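Side-chain contacts in angiotensin-converting enzyme (Anopheles gambiae, PDB 6S1Y), which probably removes dipeptides from the C-terminal ends of peptides, as a mosquito zinc metallopeptidase related to mammalian angiotensin-converting enzyme: residues L135-T140 and L315-D320; Q307-K312 and H357-I362; A328-F333 and V339-C344. All blocks are in the same frame, centred on the assembly; numbering follows the deposited sequence.

In the fold
Interactions 2 and 3 are buried side by side at the active site, their centres about 6 Å apart, and both touch the bound glutamyl peptide. Interaction 3 pairs the hairpin strands 329-332 and 339-342; interaction 2 packs helix 307-312 on the zinc-binding helix 349-368, with Phe-309 and Ile-362 also lying against Ile-341 of the hairpin. Interaction 1 is a surface contact, its centre about 15 Å from that of interaction 3. Cys-344 packs on its Lys-317, and its Leu-315 meets the rings of Phe-309 and Trp-310. Backbone hydrogen bonds and a cation-pi stack dominate interaction 3, apolar packing and zinc coordination interaction 2, and a lone lysine-carbonyl bond interaction 1.

Interaction 1 of 3, residues L135-T140 and L315-D320; sequences LDPELT and LEKPTD
Lys-317 reaches across to helix 135-145 and gives its NZ to the backbone carbonyl O of Asp-136, 2.9 Å away. NZ lies in the carbonyl plane, at a C=O...NZ angle of 153°. What brings NZ there is the shape of the lysine: CG stands opposite the backbone N (chi1 -165°) and every later torsion is close to 180°, leaving a straight rod directed at the helix. Lys-317 belongs to the loop between helix 307-312 and strand 329-332, so the bond ties this loop to the first turn of helix 135-145.

The acceptor lies in an unusual piece of backbone. The peptide bond between Asp-136 and Pro-137 is cis, which turns the Asp-136 carbonyl to the same side as the proline ring carbon CD; Pro-137 CD therefore lies 4.0 Å from Lys-317 NZ, the ring crossing the lysine chain at about a right angle. This cis proline falls within the wide, pi-type first turn of the helix. The turn is closed by Leu-135 O, which accepts Thr-140 N at 3.0 Å and also the Thr-140 hydroxyl, OG1, from above the carbonyl plane.

Glu-138 brings OE1 to 4.7 Å from Lys-317 NZ, too far for an ion pair but near enough that its charge may favour the ammonium group; OE1 is itself hydrogen-bonded to Ser-134 N. Further out, the Asp-136 side chain rests on the disulfide between Cys-326 and Cys-344, and Pro-137 touches Arg-346. Leu-135 and Leu-139 pack on Trp-159 of helix 149-163.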
loop_
_atom_site.group_PDB
_atom_site.type_symbol
_atom_site.label_atom_id
_atom_site.label_comp_id
_atom_site.label_asym_id
_atom_site.label_seq_id
_atom_site.Cartn_x
_atom_site.Cartn_y
_atom_site.Cartn_z
ATOM N N LEU A 135 -16.942 -3.310 7.044
ATOM C CA LEU A 135 -15.542 -3.706 6.958
ATOM C C LEU A 135 -14.755 -3.167 8.146
ATOM O O LEU A 135 -14.027 -3.900 8.820
ATOM C CB LEU A 135 -14.930 -3.179 5.658
ATOM C CG LEU A 135 -13.432 -3.433 5.512
ATOM C CD1 LEU A 135 -13.180 -4.952 5.543
ATOM C CD2 LEU A 135 -12.865 -2.808 4.238
ATOM N N ASP A 136 -14.903 -1.878 8.419
ATOM C CA ASP A 136 -14.104 -1.171 9.411
ATOM C C ASP A 136 -15.054 -0.742 10.522
ATOM O O ASP A 136 -15.836 0.203 10.325
ATOM C CB ASP A 136 -13.408 0.043 8.776
ATOM C CG ASP A 136 -11.998 0.317 9.372
ATOM O OD1 ASP A 136 -11.806 0.145 10.619
ATOM O OD2 ASP A 136 -11.079 0.718 8.601
ATOM N N PRO A 137 -15.045 -1.384 11.699
ATOM C CA PRO A 137 -14.099 -2.402 12.147
ATOM C C PRO A 137 -14.579 -3.851 12.201
ATOM O O PRO A 137 -13.741 -4.740 12.391
ATOM C CB PRO A 137 -13.783 -1.931 13.572
ATOM C CG PRO A 137 -15.161 -1.410 14.069
ATOM C CD PRO A 137 -15.863 -0.865 12.818
ATOM N N GLU A 138 -15.878 -4.112 12.045
ATOM C CA GLU A 138 -16.385 -5.431 12.424
ATOM C C GLU A 138 -15.771 -6.555 11.578
ATOM O O GLU A 138 -15.257 -7.537 12.121
ATOM C CB GLU A 138 -17.908 -5.460 12.334
ATOM C CG GLU A 138 -18.605 -4.663 13.437
ATOM C CD GLU A 138 -18.620 -3.173 13.166
ATOM O OE1 GLU A 138 -18.380 -2.774 11.994
ATOM O OE2 GLU A 138 -18.869 -2.399 14.119
ATOM N N LEU A 139 -15.828 -6.451 10.249
ATOM C CA LEU A 139 -15.366 -7.571 9.435
ATOM C C LEU A 139 -13.850 -7.735 9.522
ATOM O O LEU A 139 -13.341 -8.858 9.613
ATOM C CB LEU A 139 -15.819 -7.394 7.979
ATOM C CG LEU A 139 -17.079 -8.178 7.609
ATOM C CD1 LEU A 139 -18.290 -7.731 8.406
ATOM C CD2 LEU A 139 -17.345 -8.064 6.104
ATOM N N THR A 140 -13.113 -6.629 9.508
ATOM C CA THR A 140 -11.667 -6.691 9.706
ATOM C C THR A 140 -11.300 -7.483 10.958
ATOM O O THR A 140 -10.332 -8.262 10.955
ATOM C CB THR A 140 -11.102 -5.280 9.772
ATOM O OG1 THR A 140 -11.187 -4.696 8.463
ATOM C CG2 THR A 140 -9.647 -5.284 10.268
ATOM N N LEU A 315 -8.965 10.818 13.018
ATOM C CA LEU A 315 -8.138 9.730 13.532
ATOM C C LEU A 315 -8.922 8.632 14.228
ATOM O O LEU A 315 -8.310 7.688 14.730
ATOM C CB LEU A 315 -7.097 10.270 14.525
ATOM C CG LEU A 315 -6.357 11.537 14.118
ATOM C CD1 LEU A 315 -5.359 11.942 15.196
ATOM C CD2 LEU A 315 -5.631 11.345 12.811
ATOM N N GLU A 316 -10.241 8.748 14.314
ATOM C CA GLU A 316 -11.117 7.680 14.776
ATOM C C GLU A 316 -12.283 7.639 13.801
ATOM O O GLU A 316 -12.543 8.621 13.097
ATOM C CB GLU A 316 -11.690 7.890 16.180
ATOM C CG GLU A 316 -10.693 8.002 17.315
ATOM C CD GLU A 316 -11.286 7.621 18.684
ATOM O OE1 GLU A 316 -12.531 7.508 18.814
ATOM O OE2 GLU A 316 -10.489 7.420 19.625
ATOM N N LYS A 317 -13.011 6.522 13.783
ATOM C CA LYS A 317 -14.255 6.468 13.017
ATOM C C LYS A 317 -15.284 7.384 13.673
ATOM O O LYS A 317 -15.575 7.221 14.863
ATOM C CB LYS A 317 -14.808 5.047 12.941
ATOM C CG LYS A 317 -15.882 4.866 11.867
ATOM C CD LYS A 317 -16.424 3.432 11.873
ATOM C CE LYS A 317 -17.550 3.223 10.870
ATOM N NZ LYS A 317 -18.167 1.865 11.025
ATOM N N PRO A 318 -15.866 8.337 12.944
ATOM C CA PRO A 318 -16.943 9.152 13.518
ATOM C C PRO A 318 -18.097 8.292 13.992
ATOM O O PRO A 318 -18.373 7.231 13.446
ATOM C CB PRO A 318 -17.375 10.049 12.350
ATOM C CG PRO A 318 -16.166 10.133 11.472
ATOM C CD PRO A 318 -15.497 8.774 11.585
ATOM N N THR A 319 -18.803 8.794 14.995
ATOM C CA THR A 319 -19.869 8.062 15.663
ATOM C C THR A 319 -21.264 8.512 15.225
ATOM O O THR A 319 -22.259 8.093 15.826
ATOM C CB THR A 319 -19.722 8.219 17.186
ATOM O OG1 THR A 319 -19.467 9.597 17.505
ATOM C CG2 THR A 319 -18.571 7.371 17.724
ATOM N N ASP A 320 -21.361 9.335 14.181
ATOM C CA ASP A 320 -22.612 9.994 13.827
ATOM C C ASP A 320 -23.326 9.336 12.654
ATOM O O ASP A 320 -24.287 9.901 12.133
ATOM C CB ASP A 320 -22.352 11.472 13.521
ATOM C CG ASP A 320 -21.445 11.668 12.319
ATOM O OD1 ASP A 320 -21.237 10.705 11.533
ATOM O OD2 ASP A 320 -20.926 12.793 12.166
#

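Interaction 2 of 3, residues Q307-K312 and H357-I362; sequences QTFWDK and HELGHI. With ZN (zinc ion), chain G; KSN ((2~{S})-2-[[(4~{S})-4-azanyl-5-oxidanyl-5-oxidanylidene-pentanoyl]amino]pentanedioic acid), chain H.
The zinc ion is gripped by His-357 NE2 at 2.0 Å, by His-361 NE2, one helical turn on, at the same distance of 2.0 Å, by Glu-385 and by the ligand carboxylate. The two histidines belong to the HExxH motif that gives this peptidase family its metal site. The carboxylate supplies KSN O15 at 1.9 Å from the zinc ion and, more loosely, KSN O14 at 2.5 Å. Hydrogen bonds from ND1 of His-357 to Asp-389 and between ND1 of His-361 and His-384 fix both imidazoles in rotation. Glu-358, bent at its second torsion (chi2 -58°), turns its carboxylate to the ligand and receives a weak bond from KSN N06.

The other side of the helix meets helix 307-312 through hydrocarbon alone. Phe-309 reaches in with CG opposite its backbone N (chi1 170°). Its CZ lies 4.2 Å from Leu-359 CD2 and its CE2 4.2 Å from Ile-362 CG1, both meeting the ring at an oblique angle. Leu-305 packs beside the two aliphatic chains. Segment 357-362 thus divides its side chains: the packing toward helix 307-312 is nonpolar and undirected, whereas the metal site is fixed by directional bonds at NE2 and ND1.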
loop_
_atom_site.group_PDB
_atom_site.type_symbol
_atom_site.label_atom_id
_atom_site.label_comp_id
_atom_site.label_asym_id
_atom_site.label_seq_id
_atom_site.Cartn_x
_atom_site.Cartn_y
_atom_site.Cartn_z
ATOM N N GLN A 307 0.209 21.880 13.896
ATOM C CA GLN A 307 -1.068 21.890 14.608
ATOM C C GLN A 307 -2.240 21.702 13.651
ATOM O O GLN A 307 -3.252 21.104 14.017
ATOM C CB GLN A 307 -1.214 23.202 15.405
ATOM C CG GLN A 307 -2.478 23.288 16.235
ATOM C CD GLN A 307 -2.479 22.296 17.375
ATOM O OE1 GLN A 307 -1.427 22.011 17.972
ATOM N NE2 GLN A 307 -3.653 21.736 17.674
ATOM N N THR A 308 -2.142 22.239 12.435
ATOM C CA THR A 308 -3.182 21.988 11.434
ATOM C C THR A 308 -3.477 20.485 11.309
ATOM O O THR A 308 -4.643 20.070 11.206
ATOM C CB THR A 308 -2.754 22.565 10.084
ATOM O OG1 THR A 308 -2.595 23.985 10.202
ATOM C CG2 THR A 308 -3.792 22.288 9.019
ATOM N N PHE A 309 -2.438 19.651 11.366
ATOM C CA PHE A 309 -2.648 18.212 11.283
ATOM C C PHE A 309 -3.587 17.718 12.379
ATOM O O PHE A 309 -4.498 16.920 12.113
ATOM C CB PHE A 309 -1.320 17.460 11.375
ATOM C CG PHE A 309 -1.499 15.991 11.529
ATOM C CD1 PHE A 309 -1.688 15.432 12.785
ATOM C CD2 PHE A 309 -1.536 15.165 10.414
ATOM C CE1 PHE A 309 -1.889 14.068 12.928
ATOM C CE2 PHE A 309 -1.728 13.798 10.551
ATOM C CZ PHE A 309 -1.909 13.248 11.803
ATOM N N TRP A 310 -3.348 18.140 13.635
ATOM C CA TRP A 310 -4.183 17.696 14.745
ATOM C C TRP A 310 -5.589 18.290 14.679
ATOM O O TRP A 310 -6.550 17.646 15.117
ATOM C CB TRP A 310 -3.532 18.053 16.088
ATOM C CG TRP A 310 -2.211 17.383 16.311
ATOM C CD1 TRP A 310 -0.974 17.953 16.225
ATOM C CD2 TRP A 310 -1.998 16.007 16.630
ATOM N NE1 TRP A 310 -0.002 17.020 16.487
ATOM C CE2 TRP A 310 -0.606 15.811 16.727
ATOM C CE3 TRP A 310 -2.851 14.912 16.833
ATOM C CZ2 TRP A 310 -0.048 14.563 17.023
ATOM C CZ3 TRP A 310 -2.302 13.695 17.136
ATOM C CH2 TRP A 310 -0.909 13.522 17.232
ATOM N N ASP A 311 -5.730 19.517 14.156
ATOM C CA ASP A 311 -7.041 20.167 14.154
ATOM C C ASP A 311 -7.984 19.493 13.170
ATOM O O ASP A 311 -9.144 19.232 13.487
ATOM C CB ASP A 311 -6.934 21.645 13.772
ATOM C CG ASP A 311 -6.210 22.482 14.804
ATOM O OD1 ASP A 311 -6.223 22.125 16.017
ATOM O OD2 ASP A 311 -5.631 23.517 14.374
ATOM N N LYS A 312 -7.490 19.216 11.958
ATOM C CA LYS A 312 -8.322 18.843 10.824
ATOM C C LYS A 312 -8.261 17.362 10.462
ATOM O O LYS A 312 -9.050 16.918 9.628
ATOM C CB LYS A 312 -7.918 19.694 9.602
ATOM C CG LYS A 312 -8.094 21.199 9.826
ATOM C CD LYS A 312 -7.582 22.013 8.641
ATOM C CE LYS A 312 -7.829 23.512 8.844
ATOM N NZ LYS A 312 -7.148 24.363 7.809
ATOM N N HIS A 357 2.825 3.933 8.681
ATOM C CA HIS A 357 2.774 4.012 7.218
ATOM C C HIS A 357 2.234 5.368 6.781
ATOM O O HIS A 357 2.824 6.054 5.934
ATOM C CB HIS A 357 1.905 2.882 6.642
ATOM C CG HIS A 357 1.686 2.977 5.158
ATOM N ND1 HIS A 357 2.537 2.401 4.238
ATOM C CD2 HIS A 357 0.719 3.598 4.437
ATOM C CE1 HIS A 357 2.106 2.664 3.016
ATOM N NE2 HIS A 357 1.002 3.384 3.109
ATOM N N GLU A 358 1.093 5.763 7.355
ATOM C CA GLU A 358 0.454 7.021 6.971
ATOM C C GLU A 358 1.289 8.232 7.394
ATOM O O GLU A 358 1.429 9.192 6.626
ATOM C CB GLU A 358 -0.948 7.079 7.579
ATOM C CG GLU A 358 -1.882 5.950 7.149
ATOM C CD GLU A 358 -2.084 5.882 5.643
ATOM O OE1 GLU A 358 -1.925 6.919 4.969
ATOM O OE2 GLU A 358 -2.394 4.780 5.121
ATOM N N LEU A 359 1.874 8.202 8.595
ATOM C CA LEU A 359 2.684 9.336 9.035
ATOM C C LEU A 359 3.927 9.478 8.184
ATOM O O LEU A 359 4.499 10.568 8.133
ATOM C CB LEU A 359 3.109 9.203 10.503
ATOM C CG LEU A 359 2.049 9.484 11.562
ATOM C CD1 LEU A 359 2.518 9.067 12.964
ATOM C CD2 LEU A 359 1.657 10.965 11.557
ATOM N N GLY A 360 4.358 8.393 7.533
ATOM C CA GLY A 360 5.457 8.500 6.592
ATOM C C GLY A 360 5.073 9.289 5.358
ATOM O O GLY A 360 5.886 10.048 4.825
ATOM N N HIS A 361 3.839 9.094 4.874
ATOM C CA HIS A 361 3.302 9.944 3.811
ATOM C C HIS A 361 3.310 11.413 4.253
ATOM O O HIS A 361 3.798 12.293 3.537
ATOM C CB HIS A 361 1.863 9.516 3.448
ATOM C CG HIS A 361 1.749 8.254 2.635
ATOM N ND1 HIS A 361 2.466 8.040 1.477
ATOM C CD2 HIS A 361 0.937 7.178 2.775
ATOM C CE1 HIS A 361 2.121 6.875 0.957
ATOM N NE2 HIS A 361 1.200 6.329 1.729
ATOM N N ILE A 362 2.769 11.691 5.448
ATOM C CA ILE A 362 2.714 13.063 5.948
ATOM C C ILE A 362 4.115 13.671 5.991
ATOM O O ILE A 362 4.350 14.766 5.473
ATOM C CB ILE A 362 2.054 13.115 7.337
ATOM C CG1 ILE A 362 0.594 12.677 7.272
ATOM C CG2 ILE A 362 2.153 14.534 7.903
ATOM C CD1 ILE A 362 -0.292 13.567 6.446
HETATM ZN ZN ZN G . 0.519 4.460 1.491
HETATM C C10 KSN H . -5.044 6.410 -1.308
HETATM C C13 KSN H . -1.994 4.266 1.469
HETATM C C17 KSN H . -3.347 -2.126 1.785
HETATM C C02 KSN H . -2.060 -1.447 2.268
HETATM C C03 KSN H . -1.987 0.073 2.060
HETATM C C04 KSN H . -3.304 0.810 1.876
HETATM C C05 KSN H . -3.606 1.903 2.934
HETATM C C07 KSN H . -3.470 3.853 1.245
HETATM C C08 KSN H . -4.359 4.995 0.769
HETATM C C09 KSN H . -4.005 5.482 -0.649
HETATM N N01 KSN H . -0.893 -2.038 1.604
HETATM N N06 KSN H . -3.736 3.326 2.591
HETATM O O11 KSN H . -6.233 6.436 -0.862
HETATM O O12 KSN H . -4.734 7.146 -2.307
HETATM O O14 KSN H . -1.677 4.762 2.586
HETATM O O15 KSN H . -1.116 4.086 0.605
HETATM O O16 KSN H . -3.813 1.574 4.065
HETATM O O18 KSN H . -4.321 -2.173 2.584
HETATM O O19 KSN H . -3.495 -2.648 0.647
#

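Interaction 3 of 3, residues A328-F333 and V339-C344; sequences ASAWDF and VRIKQC. With KSN ((2~{S})-2-[[(4~{S})-4-azanyl-5-oxidanyl-5-oxidanylidene-pentanoyl]amino]pentanedioic acid), chain H.
Four backbone hydrogen bonds join Ser-329 with Lys-342 and Trp-331 with Arg-340, making strands 329-332 and 339-342 an antiparallel beta hairpin, a small sheet in an otherwise largely helical peptidase. The shortest runs from Trp-331 N to Arg-340 O (2.7 Å); the return bond from Arg-340 N to Trp-331 O is 3.1 Å. CA-H...O contacts such as Ile-341 CA to Ser-329 O accompany the pairing.

Just ahead of strand 329-332, Ala-328 O takes a hydrogen bond from KSN N06 at 2.7 Å, so this end of the hairpin forms part of the ligand pocket.

Apolar packing is modest. Ala-330 CB and Ile-341 CG1, 4.1 Å apart, share the face that turns to the zinc helix, and Ala-328 CB rests against Gln-343 CG, whose amide end bonds to Glu-351.

A cation-pi stack closes the turn end. The Arg-340 guanidinium lies over one face of the Phe-333 ring, Arg-340 CZ being 3.9 Å from the ring centroid and offset toward the rim, with the planes 26° apart. The arginine chain is extended from CG to NE, which carries the group out over the ring, while a salt bridge from NE to Asp-338 restrains it. Trp-38 of helix 12-42 adds a second cation-pi contact to this arginine and meets Phe-333 edge-to-face.

Polar side-chain bonding is spread along the opposite face from Ala-330. Lys-342, bent at its outer two torsions, turns NZ to Val-325 O. On the neighbouring strand the Trp-331 indole gives its NE1 hydrogen to Ser-329 OG, 2.9 Å away and close to the ring plane.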
loop_
_atom_site.group_PDB
_atom_site.type_symbol
_atom_site.label_atom_id
_atom_site.label_comp_id
_atom_site.label_asym_id
_atom_site.label_seq_id
_atom_site.Cartn_x
_atom_site.Cartn_y
_atom_site.Cartn_z
ATOM N N ALA A 328 -7.589 3.836 5.235
ATOM C CA ALA A 328 -6.688 4.850 5.763
ATOM C C ALA A 328 -5.981 5.601 4.651
ATOM O O ALA A 328 -5.499 5.001 3.694
ATOM C CB ALA A 328 -5.646 4.199 6.681
ATOM N N SER A 329 -5.865 6.920 4.801
ATOM C CA SER A 329 -5.189 7.710 3.780
ATOM C C SER A 329 -4.506 8.921 4.385
ATOM O O SER A 329 -4.793 9.330 5.505
ATOM C CB SER A 329 -6.169 8.160 2.689
ATOM O OG SER A 329 -7.305 8.744 3.262
ATOM N N ALA A 330 -3.596 9.496 3.616
ATOM C CA ALA A 330 -2.814 10.645 4.036
ATOM C C ALA A 330 -2.811 11.680 2.921
ATOM O O ALA A 330 -2.464 11.363 1.776
ATOM C CB ALA A 330 -1.389 10.218 4.402
ATOM N N TRP A 331 -3.160 12.931 3.273
ATOM C CA TRP A 331 -3.539 13.953 2.305
ATOM C C TRP A 331 -2.629 15.168 2.362
ATOM O O TRP A 331 -2.321 15.681 3.433
ATOM C CB TRP A 331 -4.976 14.412 2.540
ATOM C CG TRP A 331 -5.992 13.366 2.227
ATOM C CD1 TRP A 331 -6.210 12.203 2.908
ATOM C CD2 TRP A 331 -6.938 13.392 1.154
ATOM N NE1 TRP A 331 -7.238 11.502 2.319
ATOM C CE2 TRP A 331 -7.691 12.204 1.233
ATOM C CE3 TRP A 331 -7.212 14.298 0.126
ATOM C CZ2 TRP A 331 -8.708 11.900 0.329
ATOM C CZ3 TRP A 331 -8.223 13.992 -0.781
ATOM C CH2 TRP A 331 -8.960 12.808 -0.671
ATOM N N ASP A 332 -2.232 15.635 1.182
ATOM C CA ASP A 332 -1.428 16.835 0.991
ATOM C C ASP A 332 -2.303 17.888 0.320
ATOM O O ASP A 332 -2.814 17.665 -0.791
ATOM C CB ASP A 332 -0.207 16.526 0.123
ATOM C CG ASP A 332 0.742 17.721 -0.004
ATOM O OD1 ASP A 332 0.468 18.773 0.633
ATOM O OD2 ASP A 332 1.766 17.602 -0.732
ATOM N N PHE A 333 -2.484 19.028 0.982
ATOM C CA PHE A 333 -3.354 20.074 0.447
ATOM C C PHE A 333 -2.577 21.177 -0.246
ATOM O O PHE A 333 -3.152 22.218 -0.568
ATOM C CB PHE A 333 -4.245 20.642 1.548
ATOM C CG PHE A 333 -5.280 19.666 2.028
ATOM C CD1 PHE A 333 -5.003 18.789 3.063
ATOM C CD2 PHE A 333 -6.510 19.596 1.410
ATOM C CE1 PHE A 333 -5.942 17.884 3.488
ATOM C CE2 PHE A 333 -7.452 18.688 1.818
ATOM C CZ PHE A 333 -7.171 17.825 2.860
ATOM N N VAL A 339 -1.723 19.289 6.212
ATOM C CA VAL A 339 -1.526 17.876 5.927
ATOM C C VAL A 339 -2.408 17.101 6.891
ATOM O O VAL A 339 -2.521 17.469 8.069
ATOM C CB VAL A 339 -0.038 17.471 6.061
ATOM C CG1 VAL A 339 0.798 18.146 4.967
ATOM C CG2 VAL A 339 0.505 17.817 7.440
ATOM N N ARG A 340 -3.048 16.039 6.393
ATOM C CA ARG A 340 -4.061 15.381 7.202
ATOM C C ARG A 340 -4.106 13.882 6.940
ATOM O O ARG A 340 -3.882 13.414 5.822
ATOM C CB ARG A 340 -5.461 15.959 6.945
ATOM C CG ARG A 340 -5.511 17.459 6.855
ATOM C CD ARG A 340 -6.932 17.963 6.660
ATOM N NE ARG A 340 -6.938 19.281 6.028
ATOM C CZ ARG A 340 -8.033 19.927 5.648
ATOM N NH1 ARG A 340 -9.221 19.385 5.847
ATOM N NH2 ARG A 340 -7.931 21.111 5.062
ATOM N N ILE A 341 -4.460 13.148 7.989
ATOM C CA ILE A 341 -4.716 11.723 7.911
ATOM C C ILE A 341 -6.182 11.491 8.214
ATOM O O ILE A 341 -6.748 12.111 9.125
ATOM C CB ILE A 341 -3.805 10.933 8.880
ATOM C CG1 ILE A 341 -2.388 10.886 8.307
ATOM C CG2 ILE A 341 -4.377 9.543 9.154
ATOM C CD1 ILE A 341 -1.327 10.276 9.241
ATOM N N LYS A 342 -6.792 10.588 7.459
ATOM C CA LYS A 342 -8.136 10.100 7.727
ATOM C C LYS A 342 -7.993 8.598 7.945
ATOM O O LYS A 342 -7.689 7.850 7.006
ATOM C CB LYS A 342 -9.082 10.430 6.573
ATOM C CG LYS A 342 -10.491 9.902 6.752
ATOM C CD LYS A 342 -11.478 10.611 5.807
ATOM C CE LYS A 342 -11.047 10.532 4.340
ATOM N NZ LYS A 342 -11.259 9.187 3.751
ATOM N N GLN A 343 -8.177 8.163 9.184
ATOM C CA GLN A 343 -7.973 6.775 9.553
ATOM C C GLN A 343 -8.989 6.387 10.609
ATOM O O GLN A 343 -9.154 7.095 11.611
ATOM C CB GLN A 343 -6.551 6.539 10.079
ATOM C CG GLN A 343 -6.240 5.066 10.346
ATOM C CD GLN A 343 -4.771 4.810 10.639
ATOM O OE1 GLN A 343 -3.899 5.602 10.286
ATOM N NE2 GLN A 343 -4.492 3.683 11.291
ATOM N N CYS A 344 -9.663 5.264 10.385
ATOM C CA CYS A 344 -10.611 4.737 11.366
ATOM C C CYS A 344 -9.851 3.823 12.329
ATOM O O CYS A 344 -10.101 2.632 12.473
ATOM C CB CYS A 344 -11.783 4.061 10.664
ATOM S SG CYS A 344 -12.691 5.257 9.576
HETATM C C10 KSN H . -5.044 6.410 -1.308
HETATM C C13 KSN H . -1.994 4.266 1.469
HETATM C C17 KSN H . -3.347 -2.126 1.785
HETATM C C02 KSN H . -2.060 -1.447 2.268
HETATM C C03 KSN H . -1.987 0.073 2.060
HETATM C C04 KSN H . -3.304 0.810 1.876
HETATM C C05 KSN H . -3.606 1.903 2.934
HETATM C C07 KSN H . -3.470 3.853 1.245
HETATM C C08 KSN H . -4.359 4.995 0.769
HETATM C C09 KSN H . -4.005 5.482 -0.649
HETATM N N01 KSN H . -0.893 -2.038 1.604
HETATM N N06 KSN H . -3.736 3.326 2.591
HETATM O O11 KSN H . -6.233 6.436 -0.862
HETATM O O12 KSN H . -4.734 7.146 -2.307
HETATM O O14 KSN H . -1.677 4.762 2.586
HETATM O O15 KSN H . -1.116 4.086 0.605
HETATM O O16 KSN H . -3.813 1.574 4.065
HETATM O O18 KSN H . -4.321 -2.173 2.584
HETATM O O19 KSN H . -3.495 -2.648 0.647
#